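DyP2 (Amycolatopsis sp. ATCC 39116, PDB 4G2C) is a haem-dependent dye-decolourising peroxidase from a lignin-reactive bacterium, which probably oxidises dyes and other substrates and also binds manganese. Local coordinates at residues L148-V153 with I444-R449; L276-R281 with Q472-K477. One frame throughout, in Å; residues are numbered along the deposited sequence.

How the contacts relate
Contacts 1 and 2 lie on the same side of the chain's centre, with their own centres about 12 Å apart, and both reach the haem. Contact 1 joins two loops and touches the porphyrin through I444. Contact 2 pairs two strands and reaches the haem through L276, Q278 and V474. Their segments alternate along the chain. M476 of contact 2 is the main bridge: its O lies 3.3 Å from P151 CG, and its CB is 3.9 Å from Q446 OE1. A second touch joins R449 NH2 to Q472 CG at 3.6 Å. The manganese site is more distant, about 12 Å from the side chain of Q278.

Contact 1. Residues L148-V153 with I444-R449; sequences LADPAV and IGQGAR. With HEM (protoporphyrin IX containing Fe), chain C.
Q446 reaches across to L148, A149 and D150 and carries nearly all of this loop-to-loop contact. Its CG lies anti to the carbonyl carbon and the chain is extended beyond it, which carries the amide to the turn of 148-150. There NE2 gives two hydrogen bonds. One goes to L148 O at 2.9 Å, with the donor above the carbonyl plane. The other goes to D150 OD1 at 2.6 Å and is nearly straight, 176° at the hydrogen. It meets the carboxylate oxygen on its anti side, 30° out of the carboxylate plane. Both acceptors lie close to the amide plane of Q446, and the carboxylate plane stands 89° from it. The two bonds together fix the rotation of the amide. Q446 OE1 lies 4.0 Å from P151 CD.

The acceptors are shared. D150 OD1 also forms a salt bridge with R274 of strand 267-278, which probably favours the charged carboxylate. N425 holds both segments: its ND2 gives a second hydrogen bond to L148 O, and its OD1 accepts from Q446 N.

A149 is the first residue past helix 145-148 and has the positive phi of a Schellman motif. Its CB packs on Q446 CB at 3.9 Å. In the second loop, R449 NH2 bonds G445 O at 2.8 Å, in the carbonyl plane and on a lone pair. I444 turns to the haem, its CG2 3.5 Å from CHC.

The contact ties a loop of the DyP-type alpha+beta barrel region to the loop after helix 416-424, which carries the haem-pocket residue I444. L148 packs on F416 and Q420 of that helix, while strand 474-484 touches L148 through Y481 and D150 through M476.

Contact 2. Residues L276-R281 with Q472-K477; sequences LEQNVR and QAVTMK. With HEM (protoporphyrin IX containing Fe), chain C.
L276, E277 and Q278, the end of strand 267-278, pair with M476, T475 and V474 at the start of strand 474-484; the axes of these short segments come within 4.4 Å, and their N-to-C directions are 148° apart, close to antiparallel. E277 and T475 form the hydrogen-bonded pair: E277 N gives to T475 O at 2.7 Å, and T475 N gives to E277 O at 2.8 Å. N279 N extends the pairing to A473 O at 2.8 Å.

L276, Q278, V474 and M476 share one face. L276 CB meets V474 CG1 at 3.9 Å, and its CD2 branch lies against M476 CA and CB. V474 has CG1 anti to the backbone N (chi1 167°), which sets both methyls beside the haem vinyl carbon CBB, CG2 at 3.7 Å. L276 CD1 touches the same vinyl group at CAB. Q278 runs extended past the vinyl, and its NE2 comes 3.4 Å from the methyl CMB. Its amide is held by E213 and, weakly, by H214 N.

On the face of E277 and T475, K477 CG packs on E277 CB. One water gives to E277 OE1 and weakly joins it to K477 NZ, while E277 OE2 bonds D400 N. Another hydrogen-bonds T475 OG1 at 2.7 Å and also E277 O. N279 OD1 caps helix 280-293 at L282 N.

One face thus lines the haem with apolar branches and a tethered amide; the other is polar and hydrated.

Contact 1. Residues L148-V153 with I444-R449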
# COMPACT_ATOMS: atom_id res chain seq x y z
N LEU A 148 -9.51 0.04 -14.65
CA LEU A 148 -8.55 0.84 -13.89
C LEU A 148 -7.86 1.89 -14.76
O LEU A 148 -7.11 2.74 -14.26
CB LEU A 148 -7.48 -0.06 -13.26
CG LEU A 148 -8.01 -1.16 -12.33
CD1 LEU A 148 -6.88 -2.07 -11.85
CD2 LEU A 148 -8.76 -0.54 -11.16
N ALA A 149 -8.15 1.83 -16.06
CA ALA A 149 -7.47 2.64 -17.06
C ALA A 149 -5.96 2.40 -17.04
O ALA A 149 -5.18 3.33 -17.24
CB ALA A 149 -7.80 4.15 -16.89
N ASP A 150 -5.56 1.16 -16.78
CA ASP A 150 -4.15 0.76 -16.83
C ASP A 150 -3.62 0.73 -18.26
O ASP A 150 -4.37 0.57 -19.22
CB ASP A 150 -3.97 -0.64 -16.23
CG ASP A 150 -3.83 -0.63 -14.71
OD1 ASP A 150 -3.51 0.43 -14.12
OD2 ASP A 150 -4.04 -1.71 -14.12
N PRO A 151 -2.30 0.86 -18.41
CA PRO A 151 -1.77 0.57 -19.73
C PRO A 151 -2.10 -0.88 -20.11
O PRO A 151 -2.16 -1.74 -19.23
CB PRO A 151 -0.26 0.75 -19.56
CG PRO A 151 -0.04 1.06 -18.07
CD PRO A 151 -1.33 1.52 -17.53
N ALA A 152 -2.33 -1.13 -21.40
CA ALA A 152 -2.55 -2.49 -21.90
C ALA A 152 -1.43 -3.41 -21.46
O ALA A 152 -0.30 -2.98 -21.26
CB ALA A 152 -2.68 -2.49 -23.41
N VAL A 153 -1.75 -4.69 -21.33
CA VAL A 153 -0.79 -5.68 -20.87
C VAL A 153 0.44 -5.74 -21.77
O VAL A 153 1.53 -6.05 -21.28
CB VAL A 153 -1.45 -7.08 -20.74
CG1 VAL A 153 -0.40 -8.16 -20.47
CG2 VAL A 153 -2.53 -7.06 -19.65
N ILE A 444 -1.68 9.32 -8.70
CA ILE A 444 -1.95 7.98 -9.24
C ILE A 444 -3.13 7.89 -10.20
O ILE A 444 -3.46 6.80 -10.66
CB ILE A 444 -2.20 6.96 -8.11
CG1 ILE A 444 -3.45 7.35 -7.30
CG2 ILE A 444 -0.97 6.85 -7.23
CD1 ILE A 444 -3.96 6.24 -6.38
N GLY A 445 -3.78 9.02 -10.47
CA GLY A 445 -4.94 9.04 -11.36
C GLY A 445 -4.61 8.59 -12.78
O GLY A 445 -3.58 9.00 -13.35
N GLN A 446 -5.48 7.74 -13.35
CA GLN A 446 -5.27 7.20 -14.69
C GLN A 446 -6.41 7.57 -15.63
O GLN A 446 -7.57 7.68 -15.22
CB GLN A 446 -5.03 5.68 -14.64
CG GLN A 446 -3.72 5.34 -13.94
CD GLN A 446 -3.29 3.86 -14.05
OE1 GLN A 446 -2.10 3.58 -14.13
NE2 GLN A 446 -4.24 2.93 -14.02
N GLY A 447 -6.07 7.76 -16.90
CA GLY A 447 -7.02 8.24 -17.88
C GLY A 447 -6.75 9.70 -18.24
O GLY A 447 -5.72 10.28 -17.81
N ALA A 448 -7.66 10.29 -19.01
CA ALA A 448 -7.53 11.68 -19.45
C ALA A 448 -7.54 12.63 -18.25
O ALA A 448 -8.27 12.43 -17.30
CB ALA A 448 -8.64 12.03 -20.43
N ARG A 449 -6.70 13.66 -18.32
CA ARG A 449 -6.55 14.64 -17.25
C ARG A 449 -6.83 16.03 -17.81
O ARG A 449 -6.67 16.28 -19.01
CB ARG A 449 -5.11 14.62 -16.72
CG ARG A 449 -4.70 13.33 -15.98
CD ARG A 449 -3.31 13.45 -15.34
NE ARG A 449 -2.98 12.30 -14.51
CZ ARG A 449 -2.14 12.33 -13.48
NH1 ARG A 449 -1.53 13.47 -13.12
NH2 ARG A 449 -1.91 11.23 -12.79
CHA HEM C . -0.93 7.80 1.45
CHB HEM C . 2.35 8.27 -2.11
CHC HEM C . 0.18 4.75 -4.66
CHD HEM C . -3.49 4.85 -1.50
C1A HEM C . 0.15 8.23 0.72
C2A HEM C . 1.11 9.23 1.15
C3A HEM C . 2.01 9.35 0.17
C4A HEM C . 1.66 8.43 -0.91
CMA HEM C . 3.23 10.29 0.16
CAA HEM C . 1.06 9.99 2.50
CBA HEM C . 1.73 9.14 3.59
CGA HEM C . 0.77 8.15 4.21
O1A HEM C . -0.31 8.55 4.69
O2A HEM C . 1.07 6.94 4.24
C1B HEM C . 2.07 7.37 -3.13
C2B HEM C . 2.82 7.16 -4.36
C3B HEM C . 2.20 6.18 -5.05
C4B HEM C . 1.06 5.73 -4.28
CMB HEM C . 4.08 7.95 -4.79
CAB HEM C . 2.58 5.55 -6.41
CBB HEM C . 3.83 5.64 -6.89
C1C HEM C . -1.04 4.53 -4.06
C2C HEM C . -2.12 3.72 -4.61
C3C HEM C . -3.13 3.74 -3.72
C4C HEM C . -2.72 4.56 -2.60
CMC HEM C . -2.09 2.95 -5.96
CAC HEM C . -4.51 3.07 -3.85
CBC HEM C . -5.01 2.71 -5.05
C1D HEM C . -3.12 5.60 -0.41
C2D HEM C . -3.89 5.67 0.81
C3D HEM C . -3.07 6.58 1.72
C4D HEM C . -1.92 6.97 0.97
CMD HEM C . -5.22 4.97 1.11
CAD HEM C . -3.40 7.03 3.12
CBD HEM C . -4.47 8.09 2.93
CGD HEM C . -4.91 8.43 4.33
O1D HEM C . -5.34 7.50 5.05
O2D HEM C . -4.79 9.63 4.70
NA HEM C . 0.52 7.76 -0.52
NB HEM C . 1.01 6.48 -3.12
NC HEM C . -1.44 5.03 -2.83
ND HEM C . -1.98 6.38 -0.27
FE HEM C . -0.50 6.58 -1.80

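Contact 2. Residues L276-R281 with Q472-K477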
# COMPACT_ATOMS: atom_id res chain seq x y z
N LEU A 276 5.03 0.24 -9.84
CA LEU A 276 4.69 1.59 -10.26
C LEU A 276 5.97 2.40 -10.42
O LEU A 276 6.67 2.68 -9.46
CB LEU A 276 3.77 2.27 -9.23
CG LEU A 276 2.52 1.46 -8.86
CD1 LEU A 276 1.73 2.12 -7.73
CD2 LEU A 276 1.62 1.26 -10.08
N GLU A 277 6.26 2.78 -11.66
CA GLU A 277 7.46 3.55 -11.91
C GLU A 277 7.19 5.02 -11.63
O GLU A 277 6.16 5.57 -12.03
CB GLU A 277 7.93 3.36 -13.35
CG GLU A 277 9.36 3.88 -13.58
CD GLU A 277 9.79 3.73 -15.03
OE1 GLU A 277 9.27 4.48 -15.88
OE2 GLU A 277 10.64 2.86 -15.30
N GLN A 278 8.14 5.65 -10.95
CA GLN A 278 8.07 7.06 -10.60
C GLN A 278 9.07 7.92 -11.40
O GLN A 278 10.28 7.80 -11.21
CB GLN A 278 8.35 7.23 -9.11
CG GLN A 278 7.33 6.57 -8.19
CD GLN A 278 7.62 6.87 -6.73
OE1 GLN A 278 8.23 6.07 -6.01
NE2 GLN A 278 7.19 8.04 -6.28
N ASN A 279 8.58 8.78 -12.28
CA ASN A 279 9.42 9.76 -12.92
C ASN A 279 9.55 10.97 -11.99
O ASN A 279 8.79 11.94 -12.09
CB ASN A 279 8.83 10.17 -14.28
CG ASN A 279 9.74 11.11 -15.07
OD1 ASN A 279 10.54 11.85 -14.51
ND2 ASN A 279 9.61 11.07 -16.38
N VAL A 280 10.50 10.88 -11.06
CA VAL A 280 10.72 11.92 -10.07
C VAL A 280 11.00 13.25 -10.75
O VAL A 280 10.47 14.29 -10.34
CB VAL A 280 11.89 11.57 -9.18
CG1 VAL A 280 12.11 12.67 -8.13
CG2 VAL A 280 11.65 10.23 -8.53
N ARG A 281 11.81 13.21 -11.80
CA ARG A 281 12.14 14.41 -12.55
C ARG A 281 10.89 15.19 -12.95
O ARG A 281 10.78 16.40 -12.71
CB ARG A 281 12.97 14.05 -13.80
CG ARG A 281 13.22 15.24 -14.74
CD ARG A 281 14.58 15.14 -15.46
NE ARG A 281 14.61 14.18 -16.57
CZ ARG A 281 15.58 13.28 -16.78
NH1 ARG A 281 16.61 13.19 -15.94
NH2 ARG A 281 15.51 12.46 -17.83
N GLN A 472 1.16 13.01 -15.73
CA GLN A 472 1.19 11.71 -15.06
C GLN A 472 2.64 11.24 -14.89
O GLN A 472 3.32 10.95 -15.88
CB GLN A 472 0.39 10.66 -15.86
CG GLN A 472 0.11 9.36 -15.09
CD GLN A 472 -0.48 8.22 -15.95
OE1 GLN A 472 -1.43 8.41 -16.73
NE2 GLN A 472 0.09 7.04 -15.81
N ALA A 473 3.11 11.17 -13.65
CA ALA A 473 4.50 10.81 -13.37
C ALA A 473 4.65 9.41 -12.79
O ALA A 473 5.76 8.98 -12.44
CB ALA A 473 5.16 11.85 -12.45
N VAL A 474 3.53 8.70 -12.68
CA VAL A 474 3.55 7.33 -12.19
C VAL A 474 3.04 6.38 -13.26
O VAL A 474 1.96 6.58 -13.83
CB VAL A 474 2.72 7.19 -10.90
CG1 VAL A 474 2.48 5.72 -10.56
CG2 VAL A 474 3.41 7.95 -9.74
N THR A 475 3.83 5.35 -13.55
CA THR A 475 3.46 4.41 -14.60
C THR A 475 3.36 2.97 -14.10
O THR A 475 4.32 2.43 -13.55
CB THR A 475 4.46 4.44 -15.79
OG1 THR A 475 4.66 5.80 -16.21
CG2 THR A 475 3.95 3.61 -16.96
N MET A 476 2.20 2.36 -14.31
CA MET A 476 1.98 0.96 -13.96
C MET A 476 2.75 0.06 -14.93
O MET A 476 2.50 0.08 -16.14
CB MET A 476 0.47 0.66 -14.02
CG MET A 476 0.07 -0.81 -14.16
SD MET A 476 0.58 -1.77 -12.73
CE MET A 476 -0.35 -3.28 -13.00
N LYS A 477 3.68 -0.73 -14.39
CA LYS A 477 4.58 -1.55 -15.22
C LYS A 477 4.17 -3.02 -15.27
O LYS A 477 4.80 -3.82 -15.96
CB LYS A 477 6.02 -1.47 -14.70
CG LYS A 477 6.59 -0.07 -14.64
CD LYS A 477 6.60 0.59 -16.01
CE LYS A 477 7.66 -0.01 -16.91
NZ LYS A 477 7.82 0.81 -18.15
CHA HEM C . -0.93 7.80 1.45
CHB HEM C . 2.35 8.27 -2.11
CHC HEM C . 0.18 4.75 -4.66
CHD HEM C . -3.49 4.85 -1.50
C1A HEM C . 0.15 8.23 0.72
C2A HEM C . 1.11 9.23 1.15
C3A HEM C . 2.01 9.35 0.17
C4A HEM C . 1.66 8.43 -0.91
CMA HEM C . 3.23 10.29 0.16
CAA HEM C . 1.06 9.99 2.50
CBA HEM C . 1.73 9.14 3.59
CGA HEM C . 0.77 8.15 4.21
O1A HEM C . -0.31 8.55 4.69
O2A HEM C . 1.07 6.94 4.24
C1B HEM C . 2.07 7.37 -3.13
C2B HEM C . 2.82 7.16 -4.36
C3B HEM C . 2.20 6.18 -5.05
C4B HEM C . 1.06 5.73 -4.28
CMB HEM C . 4.08 7.95 -4.79
CAB HEM C . 2.58 5.55 -6.41
CBB HEM C . 3.83 5.64 -6.89
C1C HEM C . -1.04 4.53 -4.06
C2C HEM C . -2.12 3.72 -4.61
C3C HEM C . -3.13 3.74 -3.72
C4C HEM C . -2.72 4.56 -2.60
CMC HEM C . -2.09 2.95 -5.96
CAC HEM C . -4.51 3.07 -3.85
CBC HEM C . -5.01 2.71 -5.05
C1D HEM C . -3.12 5.60 -0.41
C2D HEM C . -3.89 5.67 0.81
C3D HEM C . -3.07 6.58 1.72
C4D HEM C . -1.92 6.97 0.97
CMD HEM C . -5.22 4.97 1.11
CAD HEM C . -3.40 7.03 3.12
CBD HEM C . -4.47 8.09 2.93
CGD HEM C . -4.91 8.43 4.33
O1D HEM C . -5.34 7.50 5.05
O2D HEM C . -4.79 9.63 4.70
NA HEM C . 0.52 7.76 -0.52
NB HEM C . 1.01 6.48 -3.12
NC HEM C . -1.44 5.03 -2.83
ND HEM C . -1.98 6.38 -0.27
FE HEM C . -0.50 6.58 -1.80
O HOH W 1 6.51 7.07 -14.78
O HOH W 2 8.01 4.20 -18.62